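Local structure of DNA methyltransferase (Nicotiana tabacum, 4ONQ) at residues P38-E43 with S339-I344; E104-S109 with P179-M184; V233-S238 with G242-L247. The protein probably methylates cytosine bases in DNA at C5 with S-adenosylmethionine as methyl donor, and is seen here as its catalytic domain. The protein carries 5 engineered substitutions. All blocks are in the same frame, centred on the assembly; numbering follows the deposited sequence.

Contact 1: P38-E43 with S339-I344. Engineered in segment 339-344: S339 (natural residue Tyr), S340 (natural residue Asp).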
loop_
_atom_site.group_PDB
_atom_site.type_symbol
_atom_site.label_atom_id
_atom_site.label_comp_id
_atom_site.label_asym_id
_atom_site.label_seq_id
_atom_site.Cartn_x
_atom_site.Cartn_y
_atom_site.Cartn_z
ATOM N N PRO A 38 -21.431 -5.972 -1.230
ATOM C CA PRO A 38 -20.274 -6.045 -0.336
ATOM C C PRO A 38 -19.654 -4.679 -0.089
ATOM O O PRO A 38 -20.063 -3.696 -0.710
ATOM C CB PRO A 38 -19.289 -6.870 -1.153
ATOM C CG PRO A 38 -19.541 -6.407 -2.549
ATOM C CD PRO A 38 -21.038 -6.174 -2.636
ATOM N N PHE A 39 -18.680 -4.628 0.816
ATOM C CA PHE A 39 -17.831 -3.453 0.955
ATOM C C PHE A 39 -16.762 -3.523 -0.121
ATOM O O PHE A 39 -16.270 -4.604 -0.440
ATOM C CB PHE A 39 -17.175 -3.410 2.333
ATOM C CG PHE A 39 -18.089 -2.940 3.424
ATOM C CD1 PHE A 39 -18.503 -1.620 3.475
ATOM C CD2 PHE A 39 -18.530 -3.814 4.406
ATOM C CE1 PHE A 39 -19.339 -1.177 4.482
ATOM C CE2 PHE A 39 -19.369 -3.378 5.416
ATOM C CZ PHE A 39 -19.773 -2.058 5.453
ATOM N N PHE A 40 -16.406 -2.383 -0.699
ATOM C CA PHE A 40 -15.333 -2.388 -1.682
ATOM C C PHE A 40 -14.308 -1.302 -1.417
ATOM O O PHE A 40 -14.628 -0.243 -0.877
ATOM C CB PHE A 40 -15.862 -2.330 -3.120
ATOM C CG PHE A 40 -16.320 -0.969 -3.556
ATOM C CD1 PHE A 40 -15.433 -0.078 -4.146
ATOM C CD2 PHE A 40 -17.644 -0.590 -3.409
ATOM C CE1 PHE A 40 -15.856 1.173 -4.562
ATOM C CE2 PHE A 40 -18.074 0.663 -3.826
ATOM C CZ PHE A 40 -17.177 1.544 -4.405
ATOM N N TYR A 41 -13.075 -1.584 -1.811
ATOM C CA TYR A 41 -11.950 -0.711 -1.543
ATOM C C TYR A 41 -11.056 -0.729 -2.774
ATOM O O TYR A 41 -10.505 -1.768 -3.131
ATOM C CB TYR A 41 -11.201 -1.235 -0.321
ATOM C CG TYR A 41 -10.139 -0.323 0.246
ATOM C CD1 TYR A 41 -10.471 0.704 1.137
ATOM C CD2 TYR A 41 -8.793 -0.515 -0.080
ATOM C CE1 TYR A 41 -9.485 1.525 1.672
ATOM C CE2 TYR A 41 -7.806 0.290 0.441
ATOM C CZ TYR A 41 -8.150 1.308 1.313
ATOM O OH TYR A 41 -7.146 2.093 1.830
ATOM N N TYR A 42 -10.946 0.415 -3.438
ATOM C CA TYR A 42 -10.124 0.542 -4.632
ATOM C C TYR A 42 -9.028 1.579 -4.426
ATOM O O TYR A 42 -9.286 2.677 -3.941
ATOM C CB TYR A 42 -10.968 0.932 -5.854
ATOM C CG TYR A 42 -10.125 1.040 -7.100
ATOM C CD1 TYR A 42 -9.684 -0.102 -7.751
ATOM C CD2 TYR A 42 -9.732 2.272 -7.600
ATOM C CE1 TYR A 42 -8.894 -0.023 -8.871
ATOM C CE2 TYR A 42 -8.936 2.362 -8.730
ATOM C CZ TYR A 42 -8.519 1.207 -9.360
ATOM O OH TYR A 42 -7.724 1.263 -10.485
ATOM N N GLU A 43 -7.804 1.234 -4.813
ATOM C CA GLU A 43 -6.673 2.134 -4.636
ATOM C C GLU A 43 -6.048 2.505 -5.973
ATOM O O GLU A 43 -5.835 1.645 -6.826
ATOM C CB GLU A 43 -5.620 1.487 -3.735
ATOM C CG GLU A 43 -4.340 2.298 -3.583
ATOM C CD GLU A 43 -3.117 1.580 -4.127
ATOM O OE1 GLU A 43 -3.283 0.637 -4.929
ATOM O OE2 GLU A 43 -1.990 1.956 -3.748
ATOM N N SER A 339 -11.144 -1.970 -15.514
ATOM C CA SER A 339 -12.422 -2.366 -16.001
ATOM C C SER A 339 -12.726 -3.715 -15.518
ATOM O O SER A 339 -13.839 -4.042 -15.259
ATOM C CB SER A 339 -12.432 -2.366 -17.511
ATOM O OG SER A 339 -12.208 -1.064 -17.993
ATOM N N SER A 340 -11.710 -4.521 -15.432
ATOM C CA SER A 340 -11.887 -5.855 -14.873
ATOM C C SER A 340 -12.346 -5.774 -13.419
ATOM O O SER A 340 -13.252 -6.506 -12.994
ATOM C CB SER A 340 -10.593 -6.659 -14.983
ATOM O OG SER A 340 -10.285 -6.947 -16.336
ATOM N N TYR A 341 -11.726 -4.872 -12.662
ATOM C CA TYR A 341 -12.127 -4.664 -11.276
ATOM C C TYR A 341 -13.602 -4.288 -11.189
ATOM O O TYR A 341 -14.354 -4.860 -10.400
ATOM C CB TYR A 341 -11.272 -3.581 -10.617
ATOM C CG TYR A 341 -11.641 -3.307 -9.178
ATOM C CD1 TYR A 341 -11.009 -3.976 -8.141
ATOM C CD2 TYR A 341 -12.621 -2.377 -8.855
ATOM C CE1 TYR A 341 -11.342 -3.731 -6.828
ATOM C CE2 TYR A 341 -12.965 -2.129 -7.545
ATOM C CZ TYR A 341 -12.321 -2.805 -6.534
ATOM O OH TYR A 341 -12.661 -2.559 -5.223
ATOM N N VAL A 342 -14.004 -3.325 -12.011
ATOM C CA VAL A 342 -15.378 -2.834 -12.004
ATOM C C VAL A 342 -16.379 -3.923 -12.396
ATOM O O VAL A 342 -17.396 -4.116 -11.724
ATOM C CB VAL A 342 -15.528 -1.624 -12.944
ATOM C CG1 VAL A 342 -16.979 -1.158 -13.007
ATOM C CG2 VAL A 342 -14.620 -0.500 -12.482
ATOM N N ARG A 343 -16.075 -4.629 -13.481
ATOM C CA ARG A 343 -16.903 -5.727 -13.967
ATOM C C ARG A 343 -17.134 -6.738 -12.856
ATOM O O ARG A 343 -18.266 -7.156 -12.594
ATOM C CB ARG A 343 -16.216 -6.421 -15.145
ATOM C CG ARG A 343 -17.077 -7.443 -15.868
ATOM C CD ARG A 343 -16.235 -8.388 -16.723
ATOM N NE ARG A 343 -15.741 -9.527 -15.952
ATOM C CZ ARG A 343 -14.457 -9.839 -15.806
ATOM N NH1 ARG A 343 -13.521 -9.101 -16.388
ATOM N NH2 ARG A 343 -14.111 -10.896 -15.084
ATOM N N ILE A 344 -16.049 -7.118 -12.191
ATOM C CA ILE A 344 -16.127 -8.135 -11.149
ATOM C C ILE A 344 -16.890 -7.661 -9.912
ATOM O O ILE A 344 -17.734 -8.392 -9.379
ATOM C CB ILE A 344 -14.727 -8.656 -10.783
ATOM C CG1 ILE A 344 -14.166 -9.446 -11.962
ATOM C CG2 ILE A 344 -14.770 -9.509 -9.531
ATOM C CD1 ILE A 344 -12.934 -10.223 -11.640
#
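Y42 points an edge of its ring at the face of Y341: CD1 of Y42 stands 3.7 Å above the Y341 ring plane, over its centre, and 3.9 Å from CE2 of Y341. Centroids 5.0 Å apart and planes at 55° make this an edge-to-face pair. The Y341 hydroxyl runs on to the strand backbone, where OH lies 3.1 Å from the carbonyl O of Y41, and also sits near the plane of the F40 ring at its edge, 3.8 Å from CB of F40. Y341 reaches this far because its CG is anti to the backbone N (chi1 180°), carrying the ring toward strand 39-45. An alanine here removes the ring and is likely to leave the Y42 edge without its aromatic face and a gap between strand and helix. Further out, V310 of the adjoining strand 309-312 and L236 of strand 231-236 beyond it touch Y341, while F338 meets the Y42 ring. The axes of strand 39-43 and helix 339-344 run antiparallel and approach to 11.1 Å, a helix packed on the central sheet of a class I methyltransferase. Strand 39-45 fills the position of the canonical fifth strand, consistent with the rearranged motif order of DRM enzymes.

Contact 2: E104-S109 with P179-M184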
loop_
_atom_site.group_PDB
_atom_site.type_symbol
_atom_site.label_atom_id
_atom_site.label_comp_id
_atom_site.label_asym_id
_atom_site.label_seq_id
_atom_site.Cartn_x
_atom_site.Cartn_y
_atom_site.Cartn_z
ATOM N N GLU A 104 14.095 7.818 12.888
ATOM C CA GLU A 104 13.463 6.822 13.726
ATOM C C GLU A 104 13.414 5.445 13.099
ATOM O O GLU A 104 13.690 4.475 13.747
ATOM C CB GLU A 104 12.073 7.240 14.249
ATOM C CG GLU A 104 11.758 8.730 14.246
ATOM C CD GLU A 104 10.517 9.095 15.036
ATOM O OE1 GLU A 104 10.646 9.503 16.187
ATOM O OE2 GLU A 104 9.406 9.002 14.513
ATOM N N ALA A 105 13.047 5.381 11.832
ATOM C CA ALA A 105 12.933 4.121 11.125
ATOM C C ALA A 105 14.233 3.389 10.896
ATOM O O ALA A 105 14.298 2.213 11.000
ATOM C CB ALA A 105 12.138 4.275 9.854
ATOM N N LEU A 106 15.259 4.134 10.588
ATOM C CA LEU A 106 16.531 3.592 10.261
ATOM C C LEU A 106 17.574 4.201 11.143
ATOM O O LEU A 106 18.233 5.117 10.771
ATOM C CB LEU A 106 16.859 3.951 8.846
ATOM C CG LEU A 106 16.317 3.246 7.633
ATOM C CD1 LEU A 106 15.581 1.977 7.876
ATOM C CD2 LEU A 106 15.448 4.173 6.859
ATOM N N PRO A 107 17.714 3.654 12.325
ATOM C CA PRO A 107 18.593 4.168 13.383
ATOM C C PRO A 107 20.049 4.271 12.954
ATOM O O PRO A 107 20.730 5.224 13.331
ATOM C CB PRO A 107 18.458 3.118 14.488
ATOM C CG PRO A 107 17.134 2.490 14.246
ATOM C CD PRO A 107 16.982 2.452 12.760
ATOM N N LEU A 108 20.526 3.304 12.178
ATOM C CA LEU A 108 21.913 3.319 11.722
ATOM C C LEU A 108 22.172 4.408 10.680
ATOM O O LEU A 108 23.326 4.682 10.318
ATOM C CB LEU A 108 22.315 1.955 11.161
ATOM C CG LEU A 108 22.287 0.775 12.140
ATOM C CD1 LEU A 108 22.758 -0.496 11.449
ATOM C CD2 LEU A 108 23.136 1.074 13.360
ATOM N N SER A 109 21.115 5.030 10.213
ATOM C CA SER A 109 21.272 6.029 9.229
ATOM C C SER A 109 21.467 7.384 9.772
ATOM O O SER A 109 21.952 8.253 9.097
ATOM C CB SER A 109 20.103 6.040 8.307
ATOM O OG SER A 109 20.480 5.381 7.122
ATOM N N PRO A 179 15.875 -4.439 0.883
ATOM C CA PRO A 179 14.504 -4.964 0.939
ATOM C C PRO A 179 13.874 -5.079 2.336
ATOM O O PRO A 179 12.679 -4.830 2.431
ATOM C CB PRO A 179 14.637 -6.342 0.285
ATOM C CG PRO A 179 15.764 -6.185 -0.670
ATOM C CD PRO A 179 16.730 -5.241 -0.012
ATOM N N ASP A 180 14.620 -5.435 3.382
ATOM C CA ASP A 180 14.023 -5.496 4.725
ATOM C C ASP A 180 13.542 -4.114 5.204
ATOM O O ASP A 180 12.489 -3.993 5.842
ATOM C CB ASP A 180 14.962 -6.143 5.751
ATOM C CG ASP A 180 16.202 -5.316 6.016
ATOM O OD1 ASP A 180 16.888 -4.950 5.041
ATOM O OD2 ASP A 180 16.487 -5.025 7.201
ATOM N N GLU A 181 14.302 -3.076 4.861
ATOM C CA GLU A 181 13.931 -1.704 5.197
ATOM C C GLU A 181 12.646 -1.296 4.480
ATOM O O GLU A 181 11.753 -0.695 5.086
ATOM C CB GLU A 181 15.076 -0.738 4.884
ATOM C CG GLU A 181 16.354 -1.102 5.619
ATOM C CD GLU A 181 17.587 -0.324 5.163
ATOM O OE1 GLU A 181 17.666 0.101 3.984
ATOM O OE2 GLU A 181 18.495 -0.149 6.001
ATOM N N VAL A 182 12.549 -1.637 3.197
ATOM C CA VAL A 182 11.340 -1.362 2.425
ATOM C C VAL A 182 10.146 -2.129 3.012
ATOM O O VAL A 182 9.064 -1.571 3.181
ATOM C CB VAL A 182 11.507 -1.728 0.927
ATOM C CG1 VAL A 182 10.238 -1.402 0.149
ATOM C CG2 VAL A 182 12.703 -1.011 0.324
ATOM N N GLU A 183 10.361 -3.401 3.339
ATOM C CA GLU A 183 9.337 -4.229 3.963
ATOM C C GLU A 183 8.789 -3.570 5.212
ATOM O O GLU A 183 7.575 -3.513 5.414
ATOM C CB GLU A 183 9.898 -5.594 4.339
ATOM C CG GLU A 183 9.955 -6.588 3.199
ATOM C CD GLU A 183 10.706 -7.848 3.582
ATOM O OE1 GLU A 183 11.340 -7.850 4.664
ATOM O OE2 GLU A 183 10.661 -8.829 2.805
ATOM N N MET A 184 9.676 -3.059 6.056
ATOM C CA MET A 184 9.179 -2.464 7.276
ATOM C C MET A 184 8.520 -1.110 7.026
ATOM O O MET A 184 7.546 -0.766 7.690
ATOM C CB MET A 184 10.253 -2.405 8.356
ATOM C CG MET A 184 11.257 -1.323 8.191
ATOM S SD MET A 184 11.193 -0.272 9.637
ATOM C CE MET A 184 10.180 1.061 9.038
#
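L106 and E181 meet through torsions that bring the ends of the two side chains together. CG of L106 is anti to its carbonyl carbon, beside the backbone N (chi1 -79°), and although the bond to CB does not point at the helix, the branch end comes nearer. E181 takes the same first torsion and then extends, and its stem passes the leucine at about a right angle. CD1 of L106 is the touching methyl: it rests 3.9 Å from CG of E181, with CB and CD of E181 each 4.1 Å from it. The aliphatic part of the glutamate does the packing, while OE1 of E181 turns back to accept a hydrogen bond from the backbone N of E178, as in one half of a capping box at the start of helix 179-186. One turn on, M184 has CG wedged between its backbone N and carbonyl carbon (chi1 77°) and bends twice more, bringing its CE methyl 3.9 Å from CB of A105. No hydrogen bond crosses. L106 is where the chain leaves helix 102-105, and its carbonyl O accepts from the backbone N of S109. On another side of helix 179-186, V182 and E183 pack on L207 of helix 200-208. The contact joins a helix end to a helix flank in the smaller lobe, in a region consistent with the target recognition domain of C5-methyltransferases.

Contact 3: V233-S238 with G242-L247. With SFG (sinefungin), chain C.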
loop_
_atom_site.group_PDB
_atom_site.type_symbol
_atom_site.label_atom_id
_atom_site.label_comp_id
_atom_site.label_asym_id
_atom_site.label_seq_id
_atom_site.Cartn_x
_atom_site.Cartn_y
_atom_site.Cartn_z
ATOM N N VAL A 233 -13.139 -12.454 1.694
ATOM C CA VAL A 233 -12.532 -11.370 0.938
ATOM C C VAL A 233 -12.268 -11.763 -0.505
ATOM O O VAL A 233 -11.687 -12.814 -0.776
ATOM C CB VAL A 233 -11.187 -10.946 1.556
ATOM C CG1 VAL A 233 -10.625 -9.746 0.816
ATOM C CG2 VAL A 233 -11.356 -10.642 3.032
ATOM N N LEU A 234 -12.705 -10.921 -1.432
ATOM C CA LEU A 234 -12.259 -11.039 -2.807
ATOM C C LEU A 234 -11.125 -10.044 -3.004
ATOM O O LEU A 234 -11.356 -8.838 -3.094
ATOM C CB LEU A 234 -13.392 -10.762 -3.790
ATOM C CG LEU A 234 -13.007 -10.947 -5.263
ATOM C CD1 LEU A 234 -12.373 -12.304 -5.457
ATOM C CD2 LEU A 234 -14.207 -10.797 -6.189
ATOM N N SER A 235 -9.897 -10.551 -3.045
ATOM C CA SER A 235 -8.726 -9.700 -3.212
ATOM C C SER A 235 -8.237 -9.744 -4.654
ATOM O O SER A 235 -7.712 -10.759 -5.107
ATOM C CB SER A 235 -7.612 -10.135 -2.263
ATOM O OG SER A 235 -6.579 -9.169 -2.224
ATOM N N LEU A 236 -8.415 -8.640 -5.369
ATOM C CA LEU A 236 -8.075 -8.585 -6.785
ATOM C C LEU A 236 -6.758 -7.865 -6.972
ATOM O O LEU A 236 -6.516 -6.848 -6.326
ATOM C CB LEU A 236 -9.175 -7.875 -7.576
ATOM C CG LEU A 236 -10.561 -8.518 -7.493
ATOM C CD1 LEU A 236 -11.593 -7.685 -8.231
ATOM C CD2 LEU A 236 -10.511 -9.931 -8.051
ATOM N N PHE A 237 -5.919 -8.400 -7.859
ATOM C CA PHE A 237 -4.567 -7.894 -8.065
ATOM C C PHE A 237 -3.869 -7.797 -6.720
ATOM O O PHE A 237 -3.383 -6.730 -6.345
ATOM C CB PHE A 237 -4.606 -6.519 -8.728
ATOM C CG PHE A 237 -5.604 -6.411 -9.839
ATOM C CD1 PHE A 237 -5.426 -7.112 -11.017
ATOM C CD2 PHE A 237 -6.718 -5.599 -9.709
ATOM C CE1 PHE A 237 -6.340 -7.012 -12.043
ATOM C CE2 PHE A 237 -7.637 -5.495 -10.731
ATOM C CZ PHE A 237 -7.448 -6.203 -11.900
ATOM N N SER A 238 -3.834 -8.910 -5.993
ATOM C CA SER A 238 -3.503 -8.883 -4.570
ATOM C C SER A 238 -2.018 -8.754 -4.241
ATOM O O SER A 238 -1.665 -8.438 -3.105
ATOM C CB SER A 238 -4.102 -10.101 -3.861
ATOM O OG SER A 238 -3.864 -11.283 -4.595
ATOM N N GLY A 242 -1.047 -7.090 0.689
ATOM C CA GLY A 242 -1.174 -5.951 1.584
ATOM C C GLY A 242 -2.500 -5.910 2.331
ATOM O O GLY A 242 -2.534 -5.684 3.544
ATOM N N GLY A 243 -3.594 -6.142 1.610
ATOM C CA GLY A 243 -4.916 -6.145 2.211
ATOM C C GLY A 243 -5.062 -7.194 3.299
ATOM O O GLY A 243 -5.505 -6.895 4.408
ATOM N N GLU A 244 -4.673 -8.422 2.975
ATOM C CA GLU A 244 -4.790 -9.545 3.894
ATOM C C GLU A 244 -3.965 -9.307 5.158
ATOM O O GLU A 244 -4.393 -9.637 6.266
ATOM C CB GLU A 244 -4.361 -10.844 3.200
ATOM C CG GLU A 244 -5.205 -11.233 1.978
ATOM C CD GLU A 244 -4.804 -10.511 0.690
ATOM O OE1 GLU A 244 -4.221 -9.410 0.765
ATOM O OE2 GLU A 244 -5.077 -11.050 -0.405
ATOM N N VAL A 245 -2.788 -8.718 4.985
ATOM C CA VAL A 245 -1.912 -8.412 6.106
ATOM C C VAL A 245 -2.509 -7.303 6.963
ATOM O O VAL A 245 -2.401 -7.331 8.187
ATOM C CB VAL A 245 -0.497 -8.024 5.628
ATOM C CG1 VAL A 245 0.353 -7.519 6.784
ATOM C CG2 VAL A 245 0.169 -9.216 4.966
ATOM N N ALA A 246 -3.147 -6.334 6.315
ATOM C CA ALA A 246 -3.846 -5.280 7.038
ATOM C C ALA A 246 -4.971 -5.868 7.905
ATOM O O ALA A 246 -5.046 -5.590 9.100
ATOM C CB ALA A 246 -4.391 -4.240 6.070
ATOM N N LEU A 247 -5.833 -6.686 7.305
ATOM C CA LEU A 247 -6.911 -7.336 8.046
ATOM C C LEU A 247 -6.370 -8.188 9.182
ATOM O O LEU A 247 -6.941 -8.227 10.272
ATOM C CB LEU A 247 -7.753 -8.212 7.122
ATOM C CG LEU A 247 -8.476 -7.474 5.999
ATOM C CD1 LEU A 247 -9.036 -8.474 4.995
ATOM C CD2 LEU A 247 -9.579 -6.590 6.574
HETATM N N SFG C . -2.046 -4.930 -3.948
HETATM C CA SFG C . -0.687 -5.460 -4.159
HETATM C C SFG C . 0.021 -5.404 -2.807
HETATM O O SFG C . -0.555 -4.808 -1.873
HETATM O OXT SFG C . 1.100 -6.028 -2.723
HETATM C CB SFG C . -0.003 -4.619 -5.251
HETATM C CG SFG C . -0.802 -4.950 -6.509
HETATM C CD SFG C . -0.489 -4.283 -7.865
HETATM N NE SFG C . -0.686 -2.831 -7.851
HETATM C "C5'" SFG C . -1.460 -5.050 -8.780
HETATM C "C4'" SFG C . -0.821 -6.454 -8.617
HETATM O "O4'" SFG C . -1.348 -6.582 -10.018
HETATM C "C3'" SFG C . 0.477 -7.100 -9.086
HETATM O "O3'" SFG C . 0.585 -8.432 -8.613
HETATM C "C2'" SFG C . 0.382 -7.028 -10.560
HETATM O "O2'" SFG C . 1.413 -7.833 -11.141
HETATM C "C1'" SFG C . -0.923 -7.864 -10.502
HETATM N N9 SFG C . -1.441 -8.083 -11.874
HETATM C C8 SFG C . -1.039 -7.602 -13.038
HETATM N N7 SFG C . -1.855 -8.061 -13.984
HETATM C C5 SFG C . -2.789 -8.816 -13.405
HETATM C C6 SFG C . -3.826 -9.500 -13.901
HETATM N N6 SFG C . -4.002 -9.448 -15.219
HETATM N N1 SFG C . -4.656 -10.209 -13.125
HETATM C C2 SFG C . -4.422 -10.229 -11.750
HETATM N N3 SFG C . -3.331 -9.506 -11.258
HETATM C C4 SFG C . -2.553 -8.795 -12.092
HETATM O O HOH W 1 -3.890 -7.379 -1.139
#
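E244 reaches back from the first turn of helix 242-249 to meet S235 on the strand. From CB the chain passes to CG, bends there (chi2 82°), and so swings the carboxylate round to the strand end, while V257 of the adjoining strand 254-260 touches the side chain. CD comes to rest beside the S235 hydroxyl. Of the two oxygens, OE2 lies 3.0 Å from OG of S235, with the CB atoms of S235 and S238 also close to it. OE1 instead accepts a hydrogen bond of 2.8 Å from a water. That water gives its other hydrogen to the carbonyl O of S238, 3.2 Å away, and accepts from the backbone N of G243 at 3.0 Å, so one molecule ties the turn, the carboxylate and the helix start together. The helix N terminus would probably favour the negative charge of E244. Strand 231-236, the glycine-rich turn and helix 242-249 open a beta-alpha-beta unit completed by strand 254-260, in the Rossmann-like fold; the turn corresponds to methyltransferase motif I, and sinefungin lies over it. A CB on G242 would collide with the carboxylate O of sinefungin, to which the backbone N of G242 makes a weak hydrogen bond, 3.5 Å long. F237 takes a left-handed backbone conformation at the turn leaving the strand, and its carbonyl O accepts a weak hydrogen bond from the sinefungin amino N at 3.3 Å. Its ring meets the adenine edge-on, with CD1 3.2 Å from sinefungin N3; E261, F211 and I240 hydrogen-bond the ligand elsewhere. At the far end of the pair, V233 and L247 meet tip to tip, CG2 of V233 lying 3.7 Å from CD1 of L247.

In the fold
From the N terminus, strand 39-45 comes first, and its partner helix 337-352 comes near the C terminus, so contact 1 closes a loop holding nearly the whole modelled domain. Within it, contact 2 rejoins 104-109 with 179-184, tying the end of helix 102-105 to helix 179-186; strand 231-236 then leads almost at once into helix 242-249, closing contact 3. The two inner loops follow one another and none cross. Contacts 1 and 3 share the central sheet and touch, I344 packing on L234 and L236, and Y341 on F237. Contact 2 lies across the chain's centre from contact 1, centres about 33 Å apart, and its nearest atoms stay about 8 Å from contact 3.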